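Local coordinates for protein fructose transport system repressor FruR (Pseudomonas putida, PDB 3O74) that probably binds specific DNA sites to repress or activate transcription and responds to fructose 1-phosphate as its preferred effector, at residues B[40-51]-B[64-75]; B[107-118]-B[208-216]. All coordinates share one frame; numbering follows the deposited sequence.

Interaction 1: B[40-51]-B[64-75]; sequences SDDQPDSERQLQ and VASCLPPEDDSY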
loop_
_atom_site.group_PDB
_atom_site.type_symbol
_atom_site.label_atom_id
_atom_site.label_comp_id
_atom_site.label_asym_id
_atom_site.label_seq_id
_atom_site.Cartn_x
_atom_site.Cartn_y
_atom_site.Cartn_z
ATOM N N SER B 40 -6.805 10.616 -5.950
ATOM C CA SER B 40 -7.518 11.851 -5.653
ATOM C C SER B 40 -7.169 12.353 -4.258
ATOM O O SER B 40 -7.429 13.508 -3.917
ATOM C CB SER B 40 -9.022 11.600 -5.704
ATOM O OG SER B 40 -9.412 10.781 -4.615
ATOM N N ASP B 41 -6.600 11.472 -3.444
ATOM C CA ASP B 41 -6.344 11.785 -2.046
ATOM C C ASP B 41 -7.652 12.096 -1.319
ATOM O O ASP B 41 -7.663 12.828 -0.332
ATOM C CB ASP B 41 -5.377 12.961 -1.926
ATOM C CG ASP B 41 -4.210 12.657 -1.017
ATOM O OD1 ASP B 41 -4.356 12.828 0.210
ATOM O OD2 ASP B 41 -3.149 12.237 -1.528
ATOM N N ASP B 42 -8.751 11.538 -1.820
ATOM C CA ASP B 42 -10.073 11.761 -1.238
ATOM C C ASP B 42 -10.484 13.237 -1.238
ATOM O O ASP B 42 -11.364 13.643 -0.481
ATOM C CB ASP B 42 -10.156 11.174 0.179
ATOM C CG ASP B 42 -11.248 10.118 0.311
ATOM O OD1 ASP B 42 -12.149 10.086 -0.550
ATOM O OD2 ASP B 42 -11.208 9.321 1.271
ATOM N N GLN B 43 -9.844 14.034 -2.089
ATOM C CA GLN B 43 -10.206 15.441 -2.244
ATOM C C GLN B 43 -10.992 15.648 -3.536
ATOM O O GLN B 43 -10.496 15.342 -4.623
ATOM C CB GLN B 43 -8.952 16.319 -2.255
ATOM C CG GLN B 43 -8.014 16.086 -1.080
ATOM C CD GLN B 43 -8.550 16.653 0.219
ATOM O OE1 GLN B 43 -8.611 17.869 0.401
ATOM N NE2 GLN B 43 -8.940 15.771 1.134
ATOM N N PRO B 44 -12.220 16.175 -3.421
ATOM C CA PRO B 44 -13.123 16.358 -4.559
ATOM C C PRO B 44 -12.529 17.164 -5.710
ATOM O O PRO B 44 -12.830 16.858 -6.862
ATOM C CB PRO B 44 -14.306 17.103 -3.943
ATOM C CG PRO B 44 -14.325 16.641 -2.530
ATOM C CD PRO B 44 -12.874 16.508 -2.144
ATOM N N ASP B 45 -11.713 18.173 -5.418
ATOM C CA ASP B 45 -11.142 18.988 -6.487
ATOM C C ASP B 45 -10.034 18.252 -7.234
ATOM O O ASP B 45 -9.860 18.438 -8.437
ATOM C CB ASP B 45 -10.613 20.321 -5.964
ATOM C CG ASP B 45 -10.128 21.226 -7.083
ATOM O OD1 ASP B 45 -8.919 21.539 -7.124
ATOM O OD2 ASP B 45 -10.957 21.612 -7.935
ATOM N N SER B 46 -9.279 17.431 -6.514
ATOM C CA SER B 46 -8.256 16.606 -7.140
ATOM C C SER B 46 -8.908 15.574 -8.055
ATOM O O SER B 46 -8.420 15.303 -9.149
ATOM C CB SER B 46 -7.401 15.910 -6.084
ATOM O OG SER B 46 -6.692 16.852 -5.300
ATOM N N GLU B 47 -10.020 15.003 -7.607
ATOM C CA GLU B 47 -10.699 13.999 -8.413
ATOM C C GLU B 47 -11.220 14.599 -9.709
ATOM O O GLU B 47 -11.128 13.982 -10.766
ATOM C CB GLU B 47 -11.842 13.340 -7.648
ATOM C CG GLU B 47 -12.612 12.336 -8.492
ATOM C CD GLU B 47 -13.544 11.478 -7.667
ATOM O OE1 GLU B 47 -13.355 11.413 -6.435
ATOM O OE2 GLU B 47 -14.464 10.866 -8.248
ATOM N N ARG B 48 -11.768 15.806 -9.626
ATOM C CA ARG B 48 -12.273 16.475 -10.816
ATOM C C ARG B 48 -11.140 16.773 -11.796
ATOM O O ARG B 48 -11.323 16.690 -13.010
ATOM C CB ARG B 48 -13.046 17.742 -10.448
ATOM C CG ARG B 48 -14.320 17.457 -9.661
ATOM C CD ARG B 48 -15.229 18.672 -9.585
ATOM N NE ARG B 48 -16.349 18.453 -8.672
ATOM C CZ ARG B 48 -16.359 18.842 -7.400
ATOM N NH1 ARG B 48 -15.309 19.477 -6.894
ATOM N NH2 ARG B 48 -17.417 18.604 -6.636
ATOM N N GLN B 49 -9.967 17.102 -11.265
ATOM C CA GLN B 49 -8.781 17.271 -12.098
ATOM C C GLN B 49 -8.413 15.968 -12.813
ATOM O O GLN B 49 -8.003 15.982 -13.972
ATOM C CB GLN B 49 -7.589 17.755 -11.265
ATOM C CG GLN B 49 -7.735 19.160 -10.707
ATOM C CD GLN B 49 -6.403 19.771 -10.304
ATOM O OE1 GLN B 49 -5.611 19.157 -9.586
ATOM N NE2 GLN B 49 -6.152 20.990 -10.769
ATOM N N LEU B 50 -8.551 14.846 -12.115
ATOM C CA LEU B 50 -8.219 13.551 -12.698
ATOM C C LEU B 50 -9.243 13.132 -13.748
ATOM O O LEU B 50 -8.906 12.468 -14.727
ATOM C CB LEU B 50 -8.087 12.480 -11.611
ATOM C CG LEU B 50 -6.907 12.687 -10.659
ATOM C CD1 LEU B 50 -6.852 11.583 -9.620
ATOM C CD2 LEU B 50 -5.613 12.746 -11.442
ATOM N N GLN B 51 -10.496 13.525 -13.538
ATOM C CA GLN B 51 -11.542 13.284 -14.524
ATOM C C GLN B 51 -11.135 13.846 -15.879
ATOM O O GLN B 51 -11.163 13.142 -16.888
ATOM C CB GLN B 51 -12.853 13.938 -14.093
ATOM C CG GLN B 51 -13.537 13.274 -12.920
ATOM C CD GLN B 51 -14.876 13.911 -12.617
ATOM O OE1 GLN B 51 -15.740 13.300 -11.992
ATOM N NE2 GLN B 51 -15.058 15.145 -13.070
ATOM N N VAL B 64 -13.404 3.845 -10.798
ATOM C CA VAL B 64 -13.323 4.937 -9.837
ATOM C C VAL B 64 -13.916 4.612 -8.468
ATOM O O VAL B 64 -15.006 4.055 -8.362
ATOM C CB VAL B 64 -13.967 6.238 -10.407
ATOM C CG1 VAL B 64 -15.430 6.014 -10.769
ATOM C CG2 VAL B 64 -13.826 7.392 -9.425
ATOM N N ALA B 65 -13.161 4.953 -7.428
ATOM C CA ALA B 65 -13.674 4.993 -6.068
ATOM C C ALA B 65 -13.783 6.471 -5.722
ATOM O O ALA B 65 -12.800 7.102 -5.329
ATOM C CB ALA B 65 -12.729 4.290 -5.126
ATOM N N SER B 66 -14.981 7.016 -5.895
ATOM C CA SER B 66 -15.186 8.457 -5.887
ATOM C C SER B 66 -15.294 9.050 -4.484
ATOM O O SER B 66 -15.675 8.368 -3.534
ATOM C CB SER B 66 -16.441 8.798 -6.693
ATOM O OG SER B 66 -16.622 10.198 -6.802
ATOM N N CYS B 67 -14.962 10.332 -4.365
ATOM C CA CYS B 67 -15.168 11.054 -3.116
ATOM C C CYS B 67 -16.134 12.216 -3.326
ATOM O O CYS B 67 -16.324 13.041 -2.436
ATOM C CB CYS B 67 -13.838 11.558 -2.544
ATOM S SG CYS B 67 -13.034 12.857 -3.507
ATOM N N LEU B 68 -16.744 12.272 -4.508
ATOM C CA LEU B 68 -17.651 13.363 -4.867
ATOM C C LEU B 68 -19.037 13.211 -4.232
ATOM O O LEU B 68 -19.434 12.110 -3.854
ATOM C CB LEU B 68 -17.779 13.479 -6.392
ATOM C CG LEU B 68 -16.503 13.720 -7.207
ATOM C CD1 LEU B 68 -16.829 13.848 -8.688
ATOM C CD2 LEU B 68 -15.770 14.958 -6.715
ATOM N N PRO B 69 -19.771 14.328 -4.100
ATOM C CA PRO B 69 -21.160 14.295 -3.625
ATOM C C PRO B 69 -22.072 13.665 -4.671
ATOM O O PRO B 69 -21.802 13.801 -5.863
ATOM C CB PRO B 69 -21.514 15.778 -3.463
ATOM C CG PRO B 69 -20.208 16.501 -3.439
ATOM C CD PRO B 69 -19.287 15.703 -4.296
ATOM N N PRO B 70 -23.147 12.991 -4.233
ATOM C CA PRO B 70 -24.069 12.331 -5.164
ATOM C C PRO B 70 -24.779 13.353 -6.044
ATOM O O PRO B 70 -25.247 13.021 -7.133
ATOM C CB PRO B 70 -25.072 11.647 -4.235
ATOM C CG PRO B 70 -25.040 12.463 -2.987
ATOM C CD PRO B 70 -23.616 12.911 -2.839
ATOM N N GLU B 71 -24.852 14.588 -5.561
ATOM C CA GLU B 71 -25.468 15.677 -6.306
ATOM C C GLU B 71 -24.624 16.029 -7.529
ATOM O O GLU B 71 -25.130 16.556 -8.520
ATOM C CB GLU B 71 -25.612 16.905 -5.407
ATOM C CG GLU B 71 -25.710 16.580 -3.924
ATOM C CD GLU B 71 -24.618 17.249 -3.112
ATOM O OE1 GLU B 71 -24.029 18.235 -3.605
ATOM O OE2 GLU B 71 -24.349 16.792 -1.981
ATOM N N ASP B 72 -23.329 15.743 -7.440
ATOM C CA ASP B 72 -22.404 15.978 -8.540
ATOM C C ASP B 72 -22.762 15.050 -9.696
ATOM O O ASP B 72 -22.993 13.861 -9.494
ATOM C CB ASP B 72 -20.967 15.728 -8.068
ATOM C CG ASP B 72 -19.928 16.178 -9.076
ATOM O OD1 ASP B 72 -19.039 16.970 -8.700
ATOM O OD2 ASP B 72 -19.995 15.740 -10.242
ATOM N N ASP B 73 -22.817 15.590 -10.907
ATOM C CA ASP B 73 -23.205 14.797 -12.068
ATOM C C ASP B 73 -22.107 14.776 -13.123
ATOM O O ASP B 73 -22.380 14.608 -14.313
ATOM C CB ASP B 73 -24.517 15.315 -12.666
ATOM C CG ASP B 73 -24.463 16.793 -13.012
ATOM O OD1 ASP B 73 -23.362 17.383 -12.986
ATOM O OD2 ASP B 73 -25.529 17.370 -13.315
ATOM N N SER B 74 -20.867 14.950 -12.676
ATOM C CA SER B 74 -19.721 14.942 -13.577
ATOM C C SER B 74 -19.565 13.605 -14.303
ATOM O O SER B 74 -19.297 13.582 -15.504
ATOM C CB SER B 74 -18.433 15.310 -12.830
ATOM O OG SER B 74 -18.279 14.545 -11.647
ATOM N N TYR B 75 -19.746 12.492 -13.593
ATOM C CA TYR B 75 -19.599 11.189 -14.240
ATOM C C TYR B 75 -20.719 10.894 -15.228
ATOM O O TYR B 75 -20.522 10.156 -16.190
ATOM C CB TYR B 75 -19.420 10.060 -13.223
ATOM C CG TYR B 75 -18.057 10.100 -12.575
ATOM C CD1 TYR B 75 -16.907 9.864 -13.320
ATOM C CD2 TYR B 75 -17.918 10.395 -11.229
ATOM C CE1 TYR B 75 -15.654 9.915 -12.732
ATOM C CE2 TYR B 75 -16.681 10.445 -10.637
ATOM C CZ TYR B 75 -15.550 10.206 -11.387
ATOM O OH TYR B 75 -14.316 10.263 -10.780
HETATM O O HOH W 1 -11.439 9.498 -5.429
#

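Interaction 2: B[107-118]-B[208-216]; sequences ASRQLAASLLSS and QLQLGTFGD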
loop_
_atom_site.group_PDB
_atom_site.type_symbol
_atom_site.label_atom_id
_atom_site.label_comp_id
_atom_site.label_asym_id
_atom_site.label_seq_id
_atom_site.Cartn_x
_atom_site.Cartn_y
_atom_site.Cartn_z
ATOM N N ALA B 107 -21.563 -7.151 6.631
ATOM C CA ALA B 107 -20.253 -7.378 7.222
ATOM C C ALA B 107 -20.168 -6.652 8.557
ATOM O O ALA B 107 -19.631 -7.177 9.533
ATOM C CB ALA B 107 -19.163 -6.897 6.288
ATOM N N SER B 108 -20.711 -5.440 8.585
ATOM C CA SER B 108 -20.705 -4.609 9.778
ATOM C C SER B 108 -21.611 -5.188 10.862
ATOM O O SER B 108 -21.301 -5.124 12.056
ATOM C CB SER B 108 -21.147 -3.192 9.425
ATOM O OG SER B 108 -20.974 -2.325 10.525
ATOM N N ARG B 109 -22.737 -5.754 10.449
ATOM C CA ARG B 109 -23.661 -6.334 11.409
ATOM C C ARG B 109 -23.011 -7.518 12.117
ATOM O O ARG B 109 -23.064 -7.622 13.344
ATOM C CB ARG B 109 -24.957 -6.770 10.729
ATOM C CG ARG B 109 -26.167 -6.712 11.648
ATOM C CD ARG B 109 -27.202 -7.778 11.308
ATOM N NE ARG B 109 -26.772 -9.102 11.743
ATOM C CZ ARG B 109 -26.285 -10.032 10.931
ATOM N NH1 ARG B 109 -26.179 -9.788 9.633
ATOM N NH2 ARG B 109 -25.911 -11.207 11.416
ATOM N N GLN B 110 -22.394 -8.405 11.342
ATOM C CA GLN B 110 -21.712 -9.562 11.904
ATOM C C GLN B 110 -20.540 -9.142 12.783
ATOM O O GLN B 110 -20.300 -9.731 13.838
ATOM C CB GLN B 110 -21.191 -10.471 10.793
ATOM C CG GLN B 110 -22.253 -11.205 10.006
ATOM C CD GLN B 110 -21.663 -12.322 9.171
ATOM O OE1 GLN B 110 -20.896 -13.145 9.674
ATOM N NE2 GLN B 110 -22.011 -12.356 7.891
ATOM N N LEU B 111 -19.805 -8.130 12.335
ATOM C CA LEU B 111 -18.642 -7.647 13.065
ATOM C C LEU B 111 -19.045 -7.171 14.460
ATOM O O LEU B 111 -18.450 -7.575 15.458
ATOM C CB LEU B 111 -17.949 -6.526 12.285
ATOM C CG LEU B 111 -16.557 -6.083 12.737
ATOM C CD1 LEU B 111 -15.610 -7.272 12.839
ATOM C CD2 LEU B 111 -16.004 -5.039 11.780
ATOM N N ALA B 112 -20.071 -6.328 14.525
ATOM C CA ALA B 112 -20.544 -5.800 15.798
ATOM C C ALA B 112 -21.119 -6.909 16.677
ATOM O O ALA B 112 -20.864 -6.958 17.881
ATOM C CB ALA B 112 -21.574 -4.709 15.570
ATOM N N ALA B 113 -21.892 -7.800 16.068
ATOM C CA ALA B 113 -22.494 -8.912 16.795
ATOM C C ALA B 113 -21.430 -9.807 17.426
ATOM O O ALA B 113 -21.641 -10.374 18.498
ATOM C CB ALA B 113 -23.395 -9.717 15.877
ATOM N N SER B 114 -20.285 -9.931 16.762
ATOM C CA SER B 114 -19.208 -10.773 17.275
ATOM C C SER B 114 -18.606 -10.202 18.561
ATOM O O SER B 114 -18.068 -10.944 19.382
ATOM C CB SER B 114 -18.125 -11.004 16.214
ATOM O OG SER B 114 -17.258 -9.889 16.090
ATOM N N LEU B 115 -18.699 -8.885 18.731
ATOM C CA LEU B 115 -18.223 -8.237 19.950
ATOM C C LEU B 115 -19.292 -8.288 21.039
ATOM O O LEU B 115 -18.984 -8.417 22.225
ATOM C CB LEU B 115 -17.838 -6.782 19.677
ATOM C CG LEU B 115 -16.898 -6.511 18.498
ATOM C CD1 LEU B 115 -16.444 -5.058 18.499
ATOM C CD2 LEU B 115 -15.704 -7.451 18.523
ATOM N N LEU B 116 -20.550 -8.182 20.621
ATOM C CA LEU B 116 -21.687 -8.174 21.535
ATOM C C LEU B 116 -21.790 -9.454 22.362
ATOM O O LEU B 116 -22.510 -9.499 23.360
ATOM C CB LEU B 116 -22.987 -7.941 20.760
ATOM C CG LEU B 116 -23.636 -6.560 20.876
ATOM C CD1 LEU B 116 -22.693 -5.557 21.519
ATOM C CD2 LEU B 116 -24.106 -6.066 19.516
ATOM N N SER B 117 -21.068 -10.491 21.948
ATOM C CA SER B 117 -21.126 -11.777 22.633
ATOM C C SER B 117 -20.618 -11.678 24.070
ATOM O O SER B 117 -21.130 -12.348 24.964
ATOM C CB SER B 117 -20.325 -12.834 21.868
ATOM O OG SER B 117 -19.008 -12.950 22.383
ATOM N N SER B 118 -19.609 -10.839 24.282
ATOM C CA SER B 118 -18.981 -10.699 25.594
ATOM C C SER B 118 -19.817 -9.863 26.562
ATOM O O SER B 118 -19.384 -9.582 27.680
ATOM C CB SER B 118 -17.586 -10.086 25.453
ATOM O OG SER B 118 -17.659 -8.776 24.920
ATOM N N GLN B 208 -7.427 -3.108 27.030
ATOM C CA GLN B 208 -8.012 -4.436 26.848
ATOM C C GLN B 208 -9.486 -4.451 26.417
ATOM O O GLN B 208 -10.316 -5.115 27.045
ATOM C CB GLN B 208 -7.820 -5.262 28.124
ATOM C CG GLN B 208 -8.070 -4.477 29.404
ATOM C CD GLN B 208 -7.221 -4.962 30.566
ATOM O OE1 GLN B 208 -7.734 -5.256 31.645
ATOM N NE2 GLN B 208 -5.913 -5.050 30.347
ATOM N N LEU B 209 -9.802 -3.732 25.343
ATOM C CA LEU B 209 -11.153 -3.749 24.780
ATOM C C LEU B 209 -11.364 -4.845 23.736
ATOM O O LEU B 209 -10.405 -5.427 23.225
ATOM C CB LEU B 209 -11.523 -2.385 24.180
ATOM C CG LEU B 209 -10.458 -1.491 23.535
ATOM C CD1 LEU B 209 -9.420 -2.280 22.759
ATOM C CD2 LEU B 209 -11.118 -0.443 22.646
ATOM N N GLN B 210 -12.630 -5.124 23.435
ATOM C CA GLN B 210 -12.997 -5.984 22.314
ATOM C C GLN B 210 -12.920 -5.169 21.027
ATOM O O GLN B 210 -13.611 -4.158 20.898
ATOM C CB GLN B 210 -14.421 -6.509 22.491
ATOM C CG GLN B 210 -14.629 -7.361 23.729
ATOM C CD GLN B 210 -14.377 -8.830 23.470
ATOM O OE1 GLN B 210 -13.298 -9.347 23.754
ATOM N NE2 GLN B 210 -15.377 -9.515 22.929
ATOM N N LEU B 211 -12.099 -5.609 20.076
ATOM C CA LEU B 211 -11.870 -4.842 18.852
ATOM C C LEU B 211 -12.337 -5.543 17.584
ATOM O O LEU B 211 -12.124 -6.741 17.403
ATOM C CB LEU B 211 -10.388 -4.495 18.697
ATOM C CG LEU B 211 -9.804 -3.390 19.568
ATOM C CD1 LEU B 211 -8.335 -3.210 19.236
ATOM C CD2 LEU B 211 -10.565 -2.093 19.360
ATOM N N GLY B 212 -12.947 -4.767 16.695
ATOM C CA GLY B 212 -13.349 -5.258 15.392
ATOM C C GLY B 212 -13.161 -4.168 14.354
ATOM O O GLY B 212 -13.385 -2.989 14.636
ATOM N N THR B 213 -12.758 -4.557 13.148
ATOM C CA THR B 213 -12.452 -3.583 12.109
ATOM C C THR B 213 -12.774 -4.102 10.713
ATOM O O THR B 213 -12.859 -5.309 10.489
ATOM C CB THR B 213 -10.963 -3.179 12.141
ATOM O OG1 THR B 213 -10.737 -2.091 11.237
ATOM C CG2 THR B 213 -10.076 -4.356 11.744
ATOM N N PHE B 214 -12.971 -3.173 9.783
ATOM C CA PHE B 214 -13.002 -3.507 8.368
ATOM C C PHE B 214 -11.574 -3.525 7.855
ATOM O O PHE B 214 -10.720 -2.784 8.344
ATOM C CB PHE B 214 -13.834 -2.493 7.590
ATOM C CG PHE B 214 -15.312 -2.735 7.675
ATOM C CD1 PHE B 214 -15.992 -2.546 8.865
ATOM C CD2 PHE B 214 -16.022 -3.143 6.557
ATOM C CE1 PHE B 214 -17.359 -2.768 8.941
ATOM C CE2 PHE B 214 -17.380 -3.365 6.625
ATOM C CZ PHE B 214 -18.051 -3.178 7.817
ATOM N N GLY B 215 -11.315 -4.364 6.862
ATOM C CA GLY B 215 -9.959 -4.548 6.390
ATOM C C GLY B 215 -9.213 -5.449 7.351
ATOM O O GLY B 215 -9.746 -5.860 8.381
ATOM N N ASP B 216 -7.970 -5.761 7.017
ATOM C CA ASP B 216 -7.194 -6.679 7.825
ATOM C C ASP B 216 -5.721 -6.385 7.628
ATOM O O ASP B 216 -5.339 -5.633 6.731
ATOM C CB ASP B 216 -7.503 -8.124 7.432
ATOM C CG ASP B 216 -6.968 -9.130 8.434
ATOM O OD1 ASP B 216 -6.483 -8.710 9.507
ATOM O OD2 ASP B 216 -7.039 -10.344 8.148
#

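Interaction 1: B[40-51]-B[64-75]
With CG anti to the backbone N (chi1 177°) and the chain extended beyond it, Glu-47 reaches out from its helix so that its carboxylate lands among Ser-66, Cys-67 and Tyr-75. Glu-47 OE1 offers its syn lone pair to the backbone N of Cys-67 at 2.8 Å, with an N-H...O angle of 162°. Glu-47 OE2 takes two hydroxyl donors, each somewhat out of the carboxylate plane. Ser-66 OG meets Glu-47 OE2 on the syn side at 2.7 Å. On the anti side, Tyr-75 OH lies 2.6 Å from Glu-47 OE2. A water donates to Glu-47 OE1 and Ala-65 O and accepts from Ser-40 OG. So many donors around a buried acid would probably favour its charged form.

Gln-51, one helical turn on, holds OE1 3.1 Å above one face of the Tyr-75 ring, with amide and ring planes 79° apart; Val-64 CG1 lies over the opposite face, while Glu-47 OE2 sits at the ring edge. Arg-48 forms a side-on salt bridge with Asp-72, NE and NH2 both meeting OD1 at 3.1 Å within the guanidinium plane, and Leu-68 CD2 covers one guanidinium face. Asp-72 is itself held by its other oxygen, OD2, which accepts from Ser-74 N in an Asx turn. At the start of the helix, the SG of Cys-67 packs 3.4 Å from Pro-44 N. Asp-42 brings OD1 close to Cys-67 CB, but its salt bridge is to Arg-90.

One face of helix 44-56 is thereby fixed to the loop that leaves strand 61-64 and leads into helix 74-80, an arrangement of neighbouring beta-alpha units in the Rossmann-like N-terminal subdomain of the LacI-family sugar-binding fold.

Interaction 2: B[107-118]-B[208-216]
Leu-111 and Leu-115 lie against the backbone of strand 210-214, each bringing methyl groups onto peptide atoms. With CG anti to the backbone N (chi1 -168°), Leu-111 brings CD2 to within 3.4 Å of Thr-213 O, and the same methyl is 3.8 Å from Phe-214 CD1. One turn along, Leu-115 straddles the strand's start: CD1 lies 3.8 Å from Gln-210 O and CD2 equally far from Leu-211 O. Between them comes Gly-212, whose bare CA lets the Leu-111 methyl CD1 approach to 4.0 Å.

At the other end of the strand, the Phe-214 ring reaches back to the helix. Ser-108 CB meets the ring edge in its plane, 3.5 Å from Phe-214 CZ, while Ala-107 CB approaches obliquely near CE2. Farther along 107-118, Ser-118 OG stands 3.1 Å from Gln-210 NE2; the same hydroxyl donates to Leu-115 O, which also accepts from Ser-118 N.

Outside this shell, backbone bonds to strand 183-186 and strand 227-231 hold the strand in the sheet, and Val-185 continues the apolar surface beneath both leucines. Ser-108 OG bonds to Arg-138 O in helix 133-144, while Ser-114 OG donates to Leu-111 O and also bonds to Asn-228 ND2. Thr-213, whose side chain starts away from the helix, donates through OG1 to Phe-214 O and also bonds to Thr-186 OG1.

The axes of 107-116 and 210-214 run nearly antiparallel (171°), 8.4 Å apart at closest approach. Since methyls and ring carbons do most of the touching, close fit and burial, rather than directed polar bonds, probably supply most of the hold between helix and sheet.

Both contacts pack a helix of an alpha/beta fold, interaction 1 against a loop and the start of the next helix, interaction 2 against a strand of the sheet. Interaction 1 is partly buried: a carboxylate, a water and hydroxyls form its inner part, a salt bridge marks its more open side, and other residues of 40-51 meet the second subunit. Interaction 2 is the more buried and largely apolar, with no clear hydrogen bond between its two segments, and no other chain touches it. They share no helix or strand: 44-56 and 74-80 serve the first, 104-116 and 210-214 the second. Their centres lie 31 Å apart on opposite sides of the chain's centre, nearest atoms about 14 Å.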